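Long form salivary protein D7L1 (Culex quinquefasciatus, PDB 6V4C) binds and sequesters adenine nucleotides, ADP and ATP most tightly, so inhibiting platelet aggregation and haemostasis in the host while the female mosquito feeds on blood. Local coordinates at residues W3-P8 and Y73-S78; V132-Y137 and K144-S149. All blocks are in the same frame, centred on the assembly; numbering follows the deposited sequence.

Interaction 1 of 2, residues W3-P8 and Y73-S78; sequences WSPMDP and YEAYKS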
loop_
_atom_site.group_PDB
_atom_site.type_symbol
_atom_site.label_atom_id
_atom_site.label_comp_id
_atom_site.label_asym_id
_atom_site.label_seq_id
_atom_site.Cartn_x
_atom_site.Cartn_y
_atom_site.Cartn_z
ATOM N N TRP A 3 10.464 -8.521 -8.807
ATOM C CA TRP A 3 9.557 -8.899 -7.733
ATOM C C TRP A 3 10.269 -9.798 -6.732
ATOM O O TRP A 3 11.074 -10.655 -7.109
ATOM C CB TRP A 3 8.323 -9.621 -8.281
ATOM C CG TRP A 3 7.324 -9.988 -7.217
ATOM C CD1 TRP A 3 6.269 -9.235 -6.786
ATOM C CD2 TRP A 3 7.292 -11.198 -6.447
ATOM N NE1 TRP A 3 5.581 -9.901 -5.799
ATOM C CE2 TRP A 3 6.188 -11.109 -5.572
ATOM C CE3 TRP A 3 8.087 -12.348 -6.413
ATOM C CZ2 TRP A 3 5.861 -12.125 -4.675
ATOM C CZ3 TRP A 3 7.761 -13.356 -5.521
ATOM C CH2 TRP A 3 6.659 -13.237 -4.665
ATOM N N SER A 4 9.962 -9.598 -5.456
ATOM C CA SER A 4 10.496 -10.403 -4.366
ATOM C C SER A 4 9.353 -10.708 -3.404
ATOM O O SER A 4 8.295 -10.068 -3.491
ATOM C CB SER A 4 11.628 -9.645 -3.668
ATOM O OG SER A 4 11.212 -8.345 -3.288
ATOM N N PRO A 5 9.502 -11.681 -2.501
ATOM C CA PRO A 5 8.414 -11.987 -1.563
ATOM C C PRO A 5 7.970 -10.756 -0.784
ATOM O O PRO A 5 8.767 -9.873 -0.460
ATOM C CB PRO A 5 9.034 -13.036 -0.635
ATOM C CG PRO A 5 10.035 -13.724 -1.495
ATOM C CD PRO A 5 10.604 -12.656 -2.394
ATOM N N MET A 6 6.674 -10.708 -0.493
ATOM C CA MET A 6 6.044 -9.550 0.122
ATOM C C MET A 6 5.512 -9.922 1.498
ATOM O O MET A 6 4.955 -11.010 1.686
ATOM C CB MET A 6 4.888 -9.048 -0.746
ATOM C CG MET A 6 5.206 -9.003 -2.229
ATOM S SD MET A 6 3.793 -8.505 -3.230
ATOM C CE MET A 6 3.663 -6.774 -2.793
ATOM N N ASP A 7 5.686 -9.014 2.453
ATOM C CA ASP A 7 5.157 -9.190 3.798
ATOM C C ASP A 7 3.668 -8.845 3.809
ATOM O O ASP A 7 3.135 -8.352 2.810
ATOM C CB ASP A 7 6.031 -8.418 4.796
ATOM C CG ASP A 7 5.860 -6.902 4.723
ATOM O OD1 ASP A 7 4.783 -6.401 4.343
ATOM O OD2 ASP A 7 6.829 -6.196 5.075
ATOM N N PRO A 8 2.952 -9.105 4.912
ATOM C CA PRO A 8 1.499 -8.865 4.889
ATOM C C PRO A 8 1.118 -7.407 4.689
ATOM O O PRO A 8 0.044 -7.135 4.138
ATOM C CB PRO A 8 1.018 -9.395 6.250
ATOM C CG PRO A 8 2.117 -10.258 6.749
ATOM C CD PRO A 8 3.377 -9.651 6.215
ATOM N N TYR A 73 5.474 -18.596 -1.109
ATOM C CA TYR A 73 5.144 -19.641 -0.146
ATOM C C TYR A 73 6.332 -19.945 0.759
ATOM O O TYR A 73 6.184 -20.064 1.980
ATOM C CB TYR A 73 4.684 -20.914 -0.861
ATOM C CG TYR A 73 4.626 -22.097 0.078
ATOM C CD1 TYR A 73 3.547 -22.274 0.931
ATOM C CD2 TYR A 73 5.667 -23.016 0.140
ATOM C CE1 TYR A 73 3.497 -23.338 1.808
ATOM C CE2 TYR A 73 5.625 -24.084 1.017
ATOM C CZ TYR A 73 4.535 -24.238 1.847
ATOM O OH TYR A 73 4.480 -25.296 2.723
ATOM N N GLU A 74 7.522 -20.081 0.168
ATOM C CA GLU A 74 8.702 -20.443 0.946
ATOM C C GLU A 74 9.065 -19.371 1.961
ATOM O O GLU A 74 9.609 -19.685 3.026
ATOM C CB GLU A 74 9.884 -20.707 0.016
ATOM C CG GLU A 74 9.742 -21.968 -0.815
ATOM C CD GLU A 74 9.788 -23.229 0.023
ATOM O OE1 GLU A 74 10.629 -23.308 0.943
ATOM O OE2 GLU A 74 8.980 -24.142 -0.239
ATOM N N ALA A 75 8.772 -18.107 1.653
ATOM C CA ALA A 75 9.196 -17.017 2.524
ATOM C C ALA A 75 8.465 -17.027 3.861
ATOM O O ALA A 75 8.986 -16.503 4.852
ATOM C CB ALA A 75 9.004 -15.679 1.815
ATOM N N TYR A 76 7.267 -17.610 3.915
ATOM C CA TYR A 76 6.448 -17.581 5.123
ATOM C C TYR A 76 5.818 -18.938 5.412
ATOM O O TYR A 76 4.696 -19.011 5.917
ATOM C CB TYR A 76 5.376 -16.494 5.042
ATOM C CG TYR A 76 5.940 -15.112 4.819
ATOM C CD1 TYR A 76 6.294 -14.306 5.890
ATOM C CD2 TYR A 76 6.127 -14.616 3.535
ATOM C CE1 TYR A 76 6.818 -13.042 5.692
ATOM C CE2 TYR A 76 6.653 -13.356 3.323
ATOM C CZ TYR A 76 6.997 -12.572 4.406
ATOM O OH TYR A 76 7.519 -11.315 4.203
ATOM N N LYS A 77 6.530 -20.023 5.100
ATOM C CA LYS A 77 5.972 -21.353 5.321
ATOM C C LYS A 77 5.787 -21.648 6.803
ATOM O O LYS A 77 4.881 -22.399 7.177
ATOM C CB LYS A 77 6.842 -22.424 4.658
ATOM C CG LYS A 77 8.115 -22.770 5.418
ATOM N N SER A 78 6.615 -21.057 7.663
ATOM C CA SER A 78 6.460 -21.256 9.098
ATOM C C SER A 78 5.219 -20.573 9.655
ATOM O O SER A 78 4.882 -20.798 10.823
ATOM C CB SER A 78 7.703 -20.762 9.842
ATOM O OG SER A 78 7.855 -19.362 9.706
#

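Interaction 2 of 2, residues V132-Y137 and K144-S149; sequences VRDAIY and KPKGIS. With ADP (adenosine-5'-diphosphate), chain B.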
loop_
_atom_site.group_PDB
_atom_site.type_symbol
_atom_site.label_atom_id
_atom_site.label_comp_id
_atom_site.label_asym_id
_atom_site.label_seq_id
_atom_site.Cartn_x
_atom_site.Cartn_y
_atom_site.Cartn_z
ATOM N N VAL A 132 -2.948 -15.576 9.718
ATOM C CA VAL A 132 -1.570 -15.567 9.233
ATOM C C VAL A 132 -0.981 -14.166 9.348
ATOM O O VAL A 132 0.129 -13.977 9.859
ATOM C CB VAL A 132 -1.500 -16.099 7.790
ATOM C CG1 VAL A 132 -0.096 -15.917 7.224
ATOM C CG2 VAL A 132 -1.908 -17.559 7.745
ATOM N N ARG A 133 -1.678 -13.178 8.908
ATOM C CA ARG A 133 -1.246 -11.764 8.933
ATOM C C ARG A 133 -0.918 -11.325 10.349
ATOM O O ARG A 133 0.092 -10.908 10.559
ATOM C CB ARG A 133 -2.350 -10.939 8.326
ATOM C CG ARG A 133 -2.176 -9.448 8.338
ATOM C CD ARG A 133 -3.387 -8.643 8.052
ATOM N NE ARG A 133 -4.294 -8.735 9.114
ATOM C CZ ARG A 133 -5.561 -8.728 9.045
ATOM N NH1 ARG A 133 -6.168 -8.578 7.918
ATOM N NH2 ARG A 133 -6.241 -8.851 10.122
ATOM N N ASP A 134 -1.841 -11.566 11.246
ATOM C CA ASP A 134 -1.659 -11.043 12.595
ATOM C C ASP A 134 -0.526 -11.743 13.331
ATOM O O ASP A 134 0.194 -11.101 14.103
ATOM C CB ASP A 134 -2.973 -11.124 13.374
ATOM C CG ASP A 134 -4.001 -10.128 12.873
ATOM O OD1 ASP A 134 -3.597 -9.132 12.228
ATOM O OD2 ASP A 134 -5.208 -10.335 13.119
ATOM N N ALA A 135 -0.351 -13.048 13.111
ATOM C CA ALA A 135 0.766 -13.754 13.732
ATOM C C ALA A 135 2.099 -13.207 13.238
ATOM O O ALA A 135 3.038 -13.025 14.024
ATOM C CB ALA A 135 0.658 -15.254 13.459
ATOM N N ILE A 136 2.197 -12.923 11.940
ATOM C CA ILE A 136 3.431 -12.362 11.394
ATOM C C ILE A 136 3.707 -10.984 11.985
ATOM O O ILE A 136 4.843 -10.674 12.366
ATOM C CB ILE A 136 3.378 -12.349 9.855
ATOM C CG1 ILE A 136 3.382 -13.783 9.321
ATOM C CG2 ILE A 136 4.534 -11.531 9.276
ATOM C CD1 ILE A 136 3.146 -13.884 7.830
ATOM N N TYR A 137 2.674 -10.140 12.084
ATOM C CA TYR A 137 2.845 -8.826 12.699
ATOM C C TYR A 137 3.361 -8.955 14.127
ATOM O O TYR A 137 4.283 -8.238 14.533
ATOM C CB TYR A 137 1.525 -8.053 12.690
ATOM C CG TYR A 137 1.074 -7.543 11.339
ATOM C CD1 TYR A 137 1.955 -7.454 10.267
ATOM C CD2 TYR A 137 -0.239 -7.139 11.143
ATOM C CE1 TYR A 137 1.530 -6.984 9.029
ATOM C CE2 TYR A 137 -0.670 -6.669 9.919
ATOM C CZ TYR A 137 0.216 -6.595 8.865
ATOM O OH TYR A 137 -0.227 -6.123 7.653
ATOM N N LYS A 144 5.104 -2.539 9.788
ATOM C CA LYS A 144 4.010 -1.694 10.257
ATOM C C LYS A 144 2.712 -2.487 10.248
ATOM O O LYS A 144 2.253 -2.885 9.167
ATOM C CB LYS A 144 3.860 -0.467 9.360
ATOM C CG LYS A 144 2.869 0.560 9.902
ATOM C CD LYS A 144 2.339 1.492 8.830
ATOM C CE LYS A 144 1.173 0.877 8.073
ATOM N NZ LYS A 144 -0.048 0.711 8.923
ATOM N N PRO A 145 2.094 -2.748 11.403
ATOM C CA PRO A 145 0.839 -3.510 11.399
ATOM C C PRO A 145 -0.347 -2.593 11.150
ATOM O O PRO A 145 -0.168 -1.375 11.047
ATOM C CB PRO A 145 0.798 -4.095 12.813
ATOM C CG PRO A 145 1.447 -3.018 13.648
ATOM C CD PRO A 145 2.503 -2.363 12.769
ATOM N N LYS A 146 -1.558 -3.137 11.063
ATOM C CA LYS A 146 -2.705 -2.253 10.949
ATOM C C LYS A 146 -3.006 -1.628 12.307
ATOM O O LYS A 146 -2.616 -2.150 13.355
ATOM C CB LYS A 146 -3.917 -2.988 10.368
ATOM C CG LYS A 146 -4.941 -3.495 11.367
ATOM C CD LYS A 146 -6.167 -4.046 10.640
ATOM C CE LYS A 146 -7.142 -4.728 11.594
ATOM N NZ LYS A 146 -6.575 -5.975 12.181
ATOM N N GLY A 147 -3.666 -0.473 12.279
ATOM C CA GLY A 147 -4.027 0.231 13.491
ATOM C C GLY A 147 -3.077 1.336 13.908
ATOM O O GLY A 147 -3.409 2.100 14.824
ATOM N N ILE A 148 -1.912 1.444 13.274
ATOM C CA ILE A 148 -0.970 2.525 13.533
ATOM C C ILE A 148 -0.620 3.181 12.206
ATOM O O ILE A 148 -0.455 2.495 11.188
ATOM C CB ILE A 148 0.291 2.028 14.277
ATOM C CG1 ILE A 148 1.191 3.204 14.669
ATOM C CG2 ILE A 148 1.060 1.018 13.436
ATOM C CD1 ILE A 148 2.377 2.806 15.535
ATOM N N SER A 149 -0.528 4.507 12.203
ATOM C CA SER A 149 -0.226 5.209 10.964
ATOM C C SER A 149 1.243 5.027 10.592
ATOM O O SER A 149 2.085 4.679 11.423
ATOM C CB SER A 149 -0.567 6.698 11.067
ATOM O OG SER A 149 0.486 7.448 11.652
HETATM P PB ADP B . -9.967 -8.170 9.559
HETATM O O1B ADP B . -9.783 -8.760 10.790
HETATM O O2B ADP B . -11.320 -8.048 9.168
HETATM O O3B ADP B . -9.237 -8.795 8.581
HETATM P PA ADP B . -10.553 -5.323 9.515
HETATM O O1A ADP B . -11.134 -4.650 10.715
HETATM O O2A ADP B . -11.586 -5.644 8.604
HETATM O O3A ADP B . -9.767 -6.608 9.852
HETATM O "O5'" ADP B . -9.367 -4.779 8.727
HETATM C "C5'" ADP B . -8.755 -5.501 7.681
HETATM C "C4'" ADP B . -8.008 -4.592 6.732
HETATM O "O4'" ADP B . -6.704 -4.323 7.182
HETATM C "C3'" ADP B . -7.655 -5.138 5.367
HETATM O "O3'" ADP B . -8.692 -5.003 4.453
HETATM C "C2'" ADP B . -6.374 -4.419 4.954
HETATM O "O2'" ADP B . -6.650 -3.430 4.056
HETATM C "C1'" ADP B . -5.973 -3.711 6.206
HETATM N N9 ADP B . -4.594 -3.830 6.560
HETATM C C8 ADP B . -3.950 -4.969 6.728
HETATM N N7 ADP B . -2.742 -4.834 7.089
HETATM C C5 ADP B . -2.548 -3.508 7.158
HETATM C C6 ADP B . -1.457 -2.714 7.492
HETATM N N6 ADP B . -0.294 -3.160 7.819
HETATM N N1 ADP B . -1.603 -1.413 7.454
HETATM C C2 ADP B . -2.752 -0.926 7.104
HETATM N N3 ADP B . -3.827 -1.557 6.797
HETATM C C4 ADP B . -3.691 -2.863 6.837
#

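Interaction 1 of 2, residues W3-P8 and Y73-S78
Pro5, Asp7 and Tyr76 carry a small van der Waals contact near the protein surface, where the extended N-terminal segment 3-8 runs past residues 73-78. Its apolar part is simple: Pro5 CB lies 3.6 Å from Ala75 CB. A rigid proline suits the extended segment, and the short methyl of Ala75 allows a close approach to the 73-78 backbone. Tyr76, which follows in a non-helical conformation, turns its ring to residues 3-8. With CG beside its own backbone N and anti to the carbonyl carbon (chi1 -58°), the ring reaches across to them roughly at right angles, its hydroxyl end leading, so that CE2 comes within 3.3 Å of Met6 O and OH reaches 3.2 Å from Asp7 CA. Segment 3-8 thus meets a polar-ended aromatic through backbone atoms as much as side chains.

Both segments belong to the first PBP/GOBP (odorant-binding-protein) unit of this all-helical D7 protein, and Asp7 marks where segment 3-8 becomes helix 8-22. It is the N-cap: its OD1 accepts a hydrogen bond from Glu10 N, a role for which a short carboxylate is well suited, while its CB stays 3.3 Å from Tyr76 OH. Farther back, Met6 N donates a hydrogen bond to Gln72 OE1 of helix 66-75, and a weak bond joins Trp3 NE1 to Met6 SD across 3.4 Å.

Interaction 2 of 2, residues V132-Y137 and K144-S149
Two cationic side chains, Arg133 and Lys146, come together with their NH2 and NZ atoms only 3.6 Å apart, crossing at about a right angle beside the diphosphate of ADP. Arg133 leaves the helix with CG anti to its N (chi1 176°) and bends at chi3, which brings the guanidinium to the phosphate: NH1 donates to O3B of ADP at 3.1 Å, and NH2 adds a weaker bond to the same oxygen. The neighbouring Asp134 holds the guanidinium by a salt bridge, its OD1 lying in the guanidinium plane and 3.2 Å from NE. Lys146 runs nearly straight to chi4, its CB against the adenine and its CE near O5' and O3A.

Deeper in, Arg133 O lies above one face of the Tyr137 ring, toward the rim, and Pro145 CA over the centre of the other, 3.8 Å from the centroid, in a CH-pi contact favoured by the compact, rigid proline ring. Tyr137 OH donates to ADP N7 at 2.9 Å. Across the base, Lys144 NZ donates to N1 at 3.0 Å, and is bonded to Pro145 O, Ile148 O and Ser263 O, while Lys144 O accepts a weak bond from N6. Gly147 supplies the positive phi of the type II turn. Contacts to N1, N6 and N7 are consistent with recognition of adenine, while the paired cations probably offset the diphosphate's charge.

In the fold
Starting at the N terminus, segment 3-8 meets residues 73-78 in interaction 1, closing a loop of 64 residues that is mostly helical and lies within the first PBP/GOBP unit. Interaction 2 follows in series, neither nested nor crossed: it closes a short turn between helix 130-139 and the loop leading to helix 150-158, with residues 144-149 belonging to the second PBP/GOBP unit. The two touch through Pro8, which packs on Ile136, Arg133 and Tyr137, and through Tyr76 against Ile136. Thus the beginning of helix 8-22 and Tyr76, which follows helix 66-75, pack on helix 130-139, which supplies part of the ADP pocket, whose remaining residues include Tyr266 and Ser267.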